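Local coordinates for potential RNA-dependent RNA polymerase (Human picobirnavirus, PDB 5I62), which copies RNA from an RNA template as an RNA-directed RNA polymerase, serving both transcription and genome replication of a small double-stranded RNA virus, at residues 234-237 with 238-241; 243-246 with 247-251; 334-337 with 338-341; 390-393 with 394-397; 403-406 with 407-410. All coordinates share one frame; numbering follows the deposited sequence.

Interaction 1 (234-237 with 238-241); sequences WVSM and EAVD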
# COMPACT_ATOMS: atom_id res chain seq x y z
N TRP A 234 -0.29 -10.61 -3.06
CA TRP A 234 -0.44 -10.99 -1.66
C TRP A 234 0.47 -12.14 -1.27
O TRP A 234 0.61 -12.42 -0.07
CB TRP A 234 -1.89 -11.39 -1.34
CG TRP A 234 -2.86 -10.26 -1.33
CD1 TRP A 234 -2.57 -8.92 -1.42
CD2 TRP A 234 -4.29 -10.35 -1.22
NE1 TRP A 234 -3.73 -8.18 -1.37
CE2 TRP A 234 -4.80 -9.04 -1.25
CE3 TRP A 234 -5.17 -11.42 -1.10
CZ2 TRP A 234 -6.17 -8.76 -1.17
CZ3 TRP A 234 -6.52 -11.15 -1.02
CH2 TRP A 234 -7.01 -9.83 -1.06
N VAL A 235 1.08 -12.82 -2.23
CA VAL A 235 1.92 -13.96 -1.91
C VAL A 235 3.38 -13.51 -1.93
O VAL A 235 4.08 -13.60 -0.92
CB VAL A 235 1.68 -15.13 -2.87
CG1 VAL A 235 2.59 -16.32 -2.51
CG2 VAL A 235 0.21 -15.55 -2.83
N SER A 236 3.85 -13.03 -3.08
CA SER A 236 5.26 -12.67 -3.21
C SER A 236 5.49 -12.02 -4.56
O SER A 236 4.68 -12.15 -5.48
CB SER A 236 6.16 -13.90 -3.09
OG SER A 236 6.03 -14.70 -4.25
N MET A 237 6.63 -11.34 -4.69
CA MET A 237 7.00 -10.77 -5.98
C MET A 237 7.32 -11.86 -6.99
O MET A 237 7.18 -11.66 -8.20
CB MET A 237 8.17 -9.82 -5.82
CG MET A 237 7.86 -8.59 -4.96
SD MET A 237 6.70 -7.45 -5.77
CE MET A 237 5.14 -7.90 -5.00
N GLU A 238 7.74 -13.03 -6.51
CA GLU A 238 7.98 -14.14 -7.43
C GLU A 238 6.66 -14.70 -7.97
O GLU A 238 6.58 -15.10 -9.14
CB GLU A 238 8.81 -15.22 -6.73
CG GLU A 238 10.26 -14.78 -6.44
CD GLU A 238 10.39 -13.73 -5.32
OE1 GLU A 238 9.58 -13.75 -4.36
OE2 GLU A 238 11.29 -12.86 -5.42
N ALA A 239 5.61 -14.73 -7.14
CA ALA A 239 4.29 -15.11 -7.65
C ALA A 239 3.77 -14.10 -8.66
O ALA A 239 3.11 -14.46 -9.64
CB ALA A 239 3.30 -15.28 -6.51
N VAL A 240 4.06 -12.81 -8.43
CA VAL A 240 3.68 -11.78 -9.39
C VAL A 240 4.38 -12.01 -10.72
O VAL A 240 3.77 -11.92 -11.79
CB VAL A 240 4.00 -10.37 -8.85
CG1 VAL A 240 3.83 -9.32 -9.96
CG2 VAL A 240 3.11 -10.02 -7.68
N ASP A 241 5.69 -12.27 -10.66
CA ASP A 241 6.50 -12.46 -11.85
C ASP A 241 6.03 -13.67 -12.65
O ASP A 241 6.04 -13.66 -13.88
CB ASP A 241 7.98 -12.63 -11.48
CG ASP A 241 8.56 -11.38 -10.81
OD1 ASP A 241 7.88 -10.32 -10.84
OD2 ASP A 241 9.70 -11.45 -10.27
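Ser236 sets OG between its own backbone N and its carbonyl carbon, chi1 72°, and this brings the hydroxyl oxygen to Ala239 N. Ser236 is the N-cap residue of helix 237-250; its OG accepts the capping bond from Ala239 N at 2.9 Å with an N-H...O angle of 159°. An amide of the first turn thereby gains a partner that no earlier turn could supply. The next amides use backbone carbonyls. Val240 N gives to Ser236 O at 3.1 Å, and Asp241 N gives to Met237 O at 2.9 Å.

The apolar side chains close in around this start. Val235 lies against Ala239, CB to CB at 4.0 Å. Met237 bends at chi2 (-69°) and again about the CG-SD bond. The bends lay its CE alongside Val240 CG2, the two side chains pointing the same way. Val240 CG2 also packs close to Ser236 O.

Glu238 bends back over the cap, with OE1 3.7 Å from Ser236 CB. Its other oxygen, OE2, forms a salt bridge with Lys455. A carboxylate at the first turn would also be favoured by the amide end of the helix. This end of the helix meets other parts of the chain: Met237 touches Leu399 and Arg401, and Val240 touches Gln355 of strand 355-357.

Asp241 folds its carboxylate back over the preceding turn. OD2 accepts from Gly415 N. Asp241 OD1 lies 3.0 Å from Met237 O, with no hydrogen bond between these two acceptors.

Interaction 2 (243-246 with 247-251); sequences RITK and MFDTK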
# COMPACT_ATOMS: atom_id res chain seq x y z
N ARG A 243 2.99 -14.81 -12.87
CA ARG A 243 1.76 -14.48 -13.59
C ARG A 243 2.02 -13.48 -14.72
O ARG A 243 1.40 -13.58 -15.79
CB ARG A 243 0.69 -13.97 -12.65
CG ARG A 243 -0.67 -13.88 -13.33
CD ARG A 243 -1.82 -14.17 -12.40
NE ARG A 243 -1.72 -15.48 -11.75
CZ ARG A 243 -2.51 -15.87 -10.76
NH1 ARG A 243 -3.47 -15.06 -10.32
NH2 ARG A 243 -2.36 -17.07 -10.20
N ILE A 244 2.92 -12.51 -14.51
CA ILE A 244 3.33 -11.63 -15.61
C ILE A 244 3.80 -12.47 -16.80
O ILE A 244 3.43 -12.22 -17.96
CB ILE A 244 4.45 -10.67 -15.17
CG1 ILE A 244 4.00 -9.70 -14.07
CG2 ILE A 244 5.00 -9.90 -16.39
CD1 ILE A 244 2.93 -8.75 -14.51
N THR A 245 4.65 -13.46 -16.52
CA THR A 245 5.17 -14.35 -17.56
C THR A 245 4.02 -15.04 -18.32
O THR A 245 4.01 -15.06 -19.55
CB THR A 245 6.11 -15.40 -16.95
OG1 THR A 245 7.10 -14.77 -16.12
CG2 THR A 245 6.80 -16.21 -18.05
N LYS A 246 3.06 -15.59 -17.58
CA LYS A 246 1.93 -16.27 -18.22
C LYS A 246 1.09 -15.31 -19.05
O LYS A 246 0.58 -15.69 -20.11
CB LYS A 246 1.07 -16.97 -17.16
CG LYS A 246 1.77 -18.16 -16.50
CD LYS A 246 2.32 -19.08 -17.60
CE LYS A 246 3.41 -20.02 -17.10
NZ LYS A 246 2.88 -21.08 -16.18
N MET A 247 0.97 -14.06 -18.59
CA MET A 247 0.23 -13.06 -19.35
C MET A 247 0.88 -12.81 -20.70
O MET A 247 0.20 -12.73 -21.74
CB MET A 247 0.14 -11.77 -18.52
CG MET A 247 -0.68 -10.65 -19.19
SD MET A 247 -0.46 -9.07 -18.33
CE MET A 247 1.27 -8.76 -18.74
N PHE A 248 2.22 -12.71 -20.72
CA PHE A 248 2.91 -12.56 -22.00
C PHE A 248 2.80 -13.82 -22.85
O PHE A 248 2.67 -13.73 -24.08
CB PHE A 248 4.36 -12.18 -21.76
CG PHE A 248 4.57 -10.72 -21.50
CD1 PHE A 248 4.28 -9.79 -22.49
CD2 PHE A 248 5.01 -10.27 -20.28
CE1 PHE A 248 4.45 -8.43 -22.26
CE2 PHE A 248 5.19 -8.91 -20.05
CZ PHE A 248 4.90 -7.99 -21.03
N ASP A 249 2.86 -15.00 -22.22
CA ASP A 249 2.75 -16.26 -22.95
C ASP A 249 1.39 -16.46 -23.60
O ASP A 249 1.28 -17.14 -24.63
CB ASP A 249 3.02 -17.45 -22.01
CG ASP A 249 4.46 -17.52 -21.53
OD1 ASP A 249 5.34 -16.89 -22.17
OD2 ASP A 249 4.70 -18.22 -20.52
N THR A 250 0.33 -15.91 -23.00
CA THR A 250 -1.04 -16.19 -23.42
C THR A 250 -1.75 -14.96 -23.99
O THR A 250 -2.95 -15.02 -24.22
CB THR A 250 -1.85 -16.77 -22.27
OG1 THR A 250 -1.96 -15.81 -21.20
CG2 THR A 250 -1.20 -18.04 -21.74
N LYS A 251 -1.05 -13.86 -24.24
CA LYS A 251 -1.76 -12.72 -24.76
C LYS A 251 -1.87 -12.81 -26.28
O LYS A 251 -1.06 -13.47 -26.94
CB LYS A 251 -1.10 -11.41 -24.38
CG LYS A 251 0.11 -11.04 -25.17
CD LYS A 251 0.41 -9.56 -24.95
CE LYS A 251 1.45 -9.08 -25.91
NZ LYS A 251 0.94 -9.04 -27.31
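Residues 243-250 continue one helix, in which Met247 N, Phe248 N and Asp249 N bond to the carbonyls of Arg243, Ile244 and Thr245 at 2.9 to 3.1 Å. Thr250 N completes the series on Lys246 O, but with a more bent N-H...O angle of 130°. The Thr250 hydroxyl donates to that same carbonyl, OG1 to Lys246 O 2.8 Å. The two donors reach it from opposite faces of its plane. OG1 in turn accepts from Asn351 ND2.

Ile244 and Phe248 lie side by side on the flank that faces the palm. Ile244 CG2, anti to the backbone N, rests 3.8 Å from Phe248 CE2. Met247 CE sits over one face of the Phe248 ring, toward its rim. This flank packs helix 237-250 onto the palm of the polymerase: Met247 and Phe248 touch Val257, and Ile244 touches Gln355. Strand 257-261, next in the chain, carries what is by sequence probably polymerase motif A.

Asp249 runs alongside Thr245, its OD2 3.8 Å from Thr245 CG2. Its OD1 is held by a salt bridge to Arg408. Lys246 slants across Asp249 by its CD and CE. Lys246 NZ stays 5.5 Å from Asp249 OD2, so the opposite charges are near but not in contact.

Interaction 3 (334-337 with 338-341); sequences VHRV and LQHE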
# COMPACT_ATOMS: atom_id res chain seq x y z
N VAL A 334 -12.84 -5.34 -6.06
CA VAL A 334 -13.61 -4.52 -6.99
C VAL A 334 -12.79 -4.21 -8.24
O VAL A 334 -13.33 -4.17 -9.35
CB VAL A 334 -14.11 -3.24 -6.30
CG1 VAL A 334 -14.76 -2.28 -7.34
CG2 VAL A 334 -15.11 -3.59 -5.20
N HIS A 335 -11.49 -3.97 -8.08
CA HIS A 335 -10.62 -3.75 -9.24
C HIS A 335 -10.68 -4.93 -10.20
O HIS A 335 -10.70 -4.75 -11.43
CB HIS A 335 -9.19 -3.50 -8.74
CG HIS A 335 -8.27 -2.90 -9.75
ND1 HIS A 335 -7.13 -2.21 -9.39
CD2 HIS A 335 -8.29 -2.92 -11.11
CE1 HIS A 335 -6.50 -1.81 -10.48
NE2 HIS A 335 -7.18 -2.22 -11.53
N ARG A 336 -10.75 -6.16 -9.67
CA ARG A 336 -10.83 -7.32 -10.54
C ARG A 336 -12.14 -7.32 -11.32
O ARG A 336 -12.15 -7.64 -12.51
CB ARG A 336 -10.68 -8.61 -9.73
CG ARG A 336 -10.69 -9.89 -10.60
CD ARG A 336 -9.58 -9.89 -11.65
NE ARG A 336 -9.20 -11.25 -12.05
CZ ARG A 336 -8.09 -11.55 -12.71
NH1 ARG A 336 -7.24 -10.59 -13.07
NH2 ARG A 336 -7.81 -12.81 -13.00
N VAL A 337 -13.25 -6.90 -10.69
CA VAL A 337 -14.51 -6.72 -11.42
C VAL A 337 -14.35 -5.71 -12.55
O VAL A 337 -14.86 -5.91 -13.66
CB VAL A 337 -15.64 -6.30 -10.45
CG1 VAL A 337 -16.94 -6.05 -11.23
CG2 VAL A 337 -15.85 -7.39 -9.39
N LEU A 338 -13.68 -4.59 -12.27
CA LEU A 338 -13.44 -3.58 -13.30
C LEU A 338 -12.73 -4.18 -14.52
O LEU A 338 -13.07 -3.86 -15.67
CB LEU A 338 -12.61 -2.42 -12.72
CG LEU A 338 -13.27 -1.44 -11.74
CD1 LEU A 338 -12.21 -0.48 -11.19
CD2 LEU A 338 -14.39 -0.67 -12.44
N GLN A 339 -11.74 -5.03 -14.28
CA GLN A 339 -10.99 -5.64 -15.38
C GLN A 339 -11.90 -6.55 -16.19
O GLN A 339 -11.89 -6.52 -17.42
CB GLN A 339 -9.78 -6.41 -14.83
CG GLN A 339 -8.74 -5.50 -14.11
CD GLN A 339 -7.46 -6.24 -13.77
OE1 GLN A 339 -7.48 -7.43 -13.46
NE2 GLN A 339 -6.33 -5.55 -13.88
N HIS A 340 -12.69 -7.39 -15.51
CA HIS A 340 -13.63 -8.24 -16.23
C HIS A 340 -14.61 -7.42 -17.04
O HIS A 340 -14.93 -7.75 -18.19
CB HIS A 340 -14.40 -9.13 -15.25
CG HIS A 340 -13.63 -10.34 -14.81
ND1 HIS A 340 -13.24 -11.33 -15.68
CD2 HIS A 340 -13.16 -10.70 -13.59
CE1 HIS A 340 -12.58 -12.26 -15.01
NE2 HIS A 340 -12.52 -11.90 -13.74
N GLU A 341 -15.11 -6.32 -16.44
CA GLU A 341 -16.13 -5.51 -17.10
C GLU A 341 -15.59 -4.85 -18.36
O GLU A 341 -16.30 -4.75 -19.36
CB GLU A 341 -16.67 -4.45 -16.14
CG GLU A 341 -17.76 -3.58 -16.75
CD GLU A 341 -18.10 -2.40 -15.85
OE1 GLU A 341 -17.19 -1.58 -15.56
OE2 GLU A 341 -19.27 -2.32 -15.41
O HOH W 1 -6.45 -2.50 -14.23
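The two segments are successive turns of helix 327-345. Leu338 N, Gln339 N and His340 N bond to the carbonyls of Val334, His335 and Arg336 at 3.0 to 3.1 Å. Glu341 N reaches Val337 O at 2.8 Å.

Arg336 starts out anti to its backbone N and bends at chi2 (59°). That turns the guanidinium toward Gln339 and His340. NH1 gives a bond to Gln339 OE1 at 3.2 Å, nearly along the C=O axis and near the guanidinium plane. The guanidinium and His340 ring planes stand 78° apart. Glu117 OE1 ties this pair together, taking a salt bridge from Arg336 NE and a hydrogen bond at His340 NE2. Arg336 NH2 gives to Pro352 O and NH1 also to Ser354 O, so the guanidinium has several partners.

Gln339 NE2 donates to Gln355 O and, at 3.1 Å, to a water. That water lies in the His335 ring plane, 2.8 Å from His335 NE2. His335 ND1 bonds to Gly358 O, and its ring meets Phe262 edge-to-face. Both ring nitrogens are engaged, which probably fixes the rotation of this ring.

Val334 and Val337 pack against helix 271-284. The buried helix follows a Gly-rich loop and lies beside the Gly-Asp-Asp of motif C, as expected of the motif B helix of a polymerase palm.

Interaction 4 (390-393 with 394-397); sequences YVSK and QDCT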
# COMPACT_ATOMS: atom_id res chain seq x y z
N TYR A 390 -0.01 3.21 -19.25
CA TYR A 390 1.13 2.77 -20.04
C TYR A 390 0.74 1.53 -20.84
O TYR A 390 0.03 0.65 -20.35
CB TYR A 390 2.36 2.46 -19.15
CG TYR A 390 3.53 1.95 -19.96
CD1 TYR A 390 4.34 2.82 -20.69
CD2 TYR A 390 3.82 0.59 -20.01
CE1 TYR A 390 5.41 2.35 -21.44
CE2 TYR A 390 4.89 0.11 -20.75
CZ TYR A 390 5.68 0.99 -21.47
OH TYR A 390 6.74 0.50 -22.20
N VAL A 391 1.22 1.48 -22.09
CA VAL A 391 0.81 0.48 -23.07
C VAL A 391 2.05 -0.02 -23.80
O VAL A 391 2.92 0.77 -24.18
CB VAL A 391 -0.22 1.09 -24.04
CG1 VAL A 391 -0.40 0.24 -25.22
CG2 VAL A 391 -1.56 1.29 -23.36
N SER A 392 2.15 -1.33 -23.99
CA SER A 392 3.24 -1.92 -24.75
C SER A 392 2.85 -3.35 -25.12
O SER A 392 2.07 -3.99 -24.41
CB SER A 392 4.55 -1.90 -23.94
OG SER A 392 5.59 -2.69 -24.51
N LYS A 393 3.40 -3.84 -26.23
CA LYS A 393 3.26 -5.26 -26.55
C LYS A 393 4.33 -6.14 -25.93
O LYS A 393 4.13 -7.35 -25.83
CB LYS A 393 3.27 -5.50 -28.07
CG LYS A 393 2.12 -4.85 -28.81
CD LYS A 393 2.08 -5.26 -30.27
CE LYS A 393 1.07 -4.40 -31.02
NZ LYS A 393 0.96 -4.78 -32.46
N GLN A 394 5.47 -5.56 -25.52
CA GLN A 394 6.61 -6.36 -25.07
C GLN A 394 7.01 -6.13 -23.62
O GLN A 394 7.81 -6.93 -23.09
CB GLN A 394 7.85 -6.11 -25.94
CG GLN A 394 7.66 -6.22 -27.46
CD GLN A 394 7.10 -4.95 -28.07
OE1 GLN A 394 7.00 -3.90 -27.40
NE2 GLN A 394 6.72 -5.02 -29.35
N ASP A 395 6.53 -5.08 -22.96
CA ASP A 395 6.93 -4.88 -21.58
C ASP A 395 5.78 -4.28 -20.79
O ASP A 395 4.74 -3.92 -21.34
CB ASP A 395 8.22 -4.03 -21.51
CG ASP A 395 8.04 -2.62 -22.06
OD1 ASP A 395 7.04 -1.95 -21.74
OD2 ASP A 395 8.93 -2.18 -22.82
N CYS A 396 5.98 -4.17 -19.47
CA CYS A 396 4.96 -3.58 -18.62
C CYS A 396 5.62 -3.13 -17.32
O CYS A 396 6.74 -3.50 -17.01
CB CYS A 396 3.82 -4.58 -18.33
SG CYS A 396 4.36 -6.06 -17.43
N THR A 397 4.90 -2.29 -16.59
CA THR A 397 5.30 -1.91 -15.25
C THR A 397 4.14 -2.23 -14.33
O THR A 397 2.99 -1.99 -14.67
CB THR A 397 5.68 -0.42 -15.16
OG1 THR A 397 4.56 0.36 -15.60
CG2 THR A 397 6.88 -0.12 -16.04
O HOH W 2 7.76 -1.19 -25.10
O HOH W 3 4.87 -2.35 -28.05
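Tyr390 OH donates to Asp395 OD1 at 2.5 Å, a short bond that uses the syn lone pair of the carboxylate. The side chains cross at about a right angle, yet the ring and the carboxylate are turned only 16° apart. OD1 therefore lies at the edge of the phenol ring, near its plane, and 3.1 Å from CE2.

Ser392 is the second focus. Its OG accepts two backbone amides, Gln394 N and Asp395 N, each at 3.0 Å. The bond to Gln394 N makes this an ST turn. Ser392 OG is anti to its backbone N, chi1 169°, which swings it over the bend where the chain reverses. A water bonded to Ser392 OG at 2.7 Å donates to Asp395 OD2. A second water is held between Lys393 N and Gln394 OE1.

Asp395 is fixed from several sides. Its CG sits between its backbone N and carbonyl carbon, chi1 64°, so the acid faces Tyr390. OD2 bonds to Thr64 OG1. Several donors round the carboxylate would favour its charged form.

Further out, backbone bonds hold the two arms in different sheets. Tyr390 and Ser392 pair with Cys259 and Val257 of strand 257-261. Gln394 and Cys396 pair with Thr405 and His403. Cys396 packs on Ile244 and Phe248. The chain so passes from the edge strand of the antiparallel palm sheet into strand 395-398, the first strand of what is probably the motif E hairpin, which in polymerases of this kind joins palm to thumb.

Interaction 5 (403-406 with 407-410); sequences HHTD and YRVD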
# COMPACT_ATOMS: atom_id res chain seq x y z
N HIS A 403 9.00 -5.25 -16.30
CA HIS A 403 9.11 -6.60 -16.84
C HIS A 403 9.16 -6.52 -18.36
O HIS A 403 8.56 -5.63 -18.96
CB HIS A 403 7.94 -7.50 -16.43
CG HIS A 403 7.60 -7.49 -14.97
ND1 HIS A 403 7.86 -8.56 -14.15
CD2 HIS A 403 6.97 -6.57 -14.21
CE1 HIS A 403 7.42 -8.29 -12.93
NE2 HIS A 403 6.89 -7.08 -12.93
N HIS A 404 9.85 -7.47 -18.97
CA HIS A 404 9.97 -7.49 -20.41
C HIS A 404 9.92 -8.93 -20.89
O HIS A 404 10.56 -9.81 -20.30
CB HIS A 404 11.27 -6.83 -20.86
CG HIS A 404 11.31 -6.50 -22.31
ND1 HIS A 404 11.39 -7.47 -23.29
CD2 HIS A 404 11.30 -5.31 -22.97
CE1 HIS A 404 11.41 -6.89 -24.48
NE2 HIS A 404 11.36 -5.59 -24.31
N THR A 405 9.16 -9.17 -21.97
CA THR A 405 8.99 -10.53 -22.45
C THR A 405 10.32 -11.18 -22.82
O THR A 405 10.47 -12.41 -22.71
CB THR A 405 8.00 -10.57 -23.62
OG1 THR A 405 7.64 -11.93 -23.90
CG2 THR A 405 8.59 -9.91 -24.89
N ASP A 406 11.32 -10.38 -23.21
CA ASP A 406 12.65 -10.90 -23.54
C ASP A 406 13.61 -10.93 -22.35
O ASP A 406 14.76 -11.36 -22.52
CB ASP A 406 13.27 -10.08 -24.67
CG ASP A 406 12.46 -10.15 -25.95
OD1 ASP A 406 11.85 -11.21 -26.20
OD2 ASP A 406 12.44 -9.16 -26.71
N TYR A 407 13.18 -10.49 -21.17
CA TYR A 407 14.04 -10.44 -19.99
C TYR A 407 13.56 -11.50 -19.01
O TYR A 407 12.74 -11.23 -18.13
CB TYR A 407 14.02 -9.06 -19.35
CG TYR A 407 15.10 -8.88 -18.30
CD1 TYR A 407 14.88 -9.25 -16.98
CD2 TYR A 407 16.33 -8.35 -18.64
CE1 TYR A 407 15.88 -9.10 -16.01
CE2 TYR A 407 17.33 -8.18 -17.68
CZ TYR A 407 17.10 -8.56 -16.38
OH TYR A 407 18.09 -8.40 -15.44
N ARG A 408 14.07 -12.72 -19.17
CA ARG A 408 13.62 -13.84 -18.38
C ARG A 408 14.81 -14.49 -17.69
O ARG A 408 15.87 -14.62 -18.29
CB ARG A 408 12.86 -14.88 -19.23
CG ARG A 408 11.79 -14.26 -20.14
CD ARG A 408 10.72 -15.26 -20.55
NE ARG A 408 9.68 -14.61 -21.35
CZ ARG A 408 8.49 -15.14 -21.62
NH1 ARG A 408 8.18 -16.35 -21.16
NH2 ARG A 408 7.60 -14.46 -22.34
N VAL A 409 14.60 -14.88 -16.43
CA VAL A 409 15.58 -15.58 -15.60
C VAL A 409 14.93 -16.90 -15.19
O VAL A 409 13.87 -16.91 -14.56
CB VAL A 409 15.98 -14.76 -14.37
CG1 VAL A 409 16.94 -15.54 -13.45
CG2 VAL A 409 16.58 -13.43 -14.78
N ASP A 410 15.57 -18.02 -15.56
CA ASP A 410 14.98 -19.35 -15.42
C ASP A 410 13.54 -19.37 -15.93
O ASP A 410 12.64 -19.95 -15.31
CB ASP A 410 15.05 -19.85 -13.97
CG ASP A 410 16.48 -20.14 -13.52
OD1 ASP A 410 17.35 -20.35 -14.40
OD2 ASP A 410 16.74 -20.15 -12.30
O HOH W 4 11.03 -9.37 -17.09
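Arg408 grips Thr405 side-on, and this is the tight part of the contact. NE gives to Thr405 O at 2.7 Å, with an N-H...O angle of 163°. NH2 gives to Thr405 OG1 at 3.0 Å. Both acceptors lie near the guanidinium plane, so the flat group is held at two points and cannot easily turn. The Arg408 chain is extended from CG to NE, and it lays CG and CD against Thr405 O as well. Thr405 OG1 is anti to its backbone N, chi1 -169°, which brings it round to NH2. Arg408 NH1 turns to helix 237-250, on which Thr405 also rests through Phe248.

The grip closes over a type I beta turn from His404 to Tyr407. It starts at the end of strand 401-404, the second strand of the probable motif E hairpin. Tyr407 N bonds to His404 O at 2.8 Å, well above the carbonyl plane. His404 ND1 accepts from Asp406 N at 2.9 Å in the plane of its ring, which braces the turn from the side chain. CB of His404 and CB of Tyr407 pack together at 3.8 Å. The Tyr407 ring points away from the turn to pack elsewhere, edge-to-face with Trp62, and its OH bonds to Tyr456 O.

The other side is looser. A water spans the turn between His404 N and Tyr407 O. Asp406 is exposed at the bend, its OD1 6.3 Å from Arg408 NE.

The interactions follow one another along the chain in numerical order. Interactions 1 and 2 lie on helix 237-250, their centres 14 Å apart, one at its start and one in its last turns. Interaction 2 touches both 4 and 5, with centres 12 and 11 Å away. Phe248 reaches the 393-395 bend. Interactions 4 and 5 share the small sheet through neighbouring strands 395-398 and 401-404. Interaction 1 meets interaction 5 where Asp241 packs on His403. Interaction 3 stands apart on helix 327-345, about 6 Å from interaction 2 between nearest atoms. Helix 237-250 thus lies against both the palm sheet and the probable motif E hairpin.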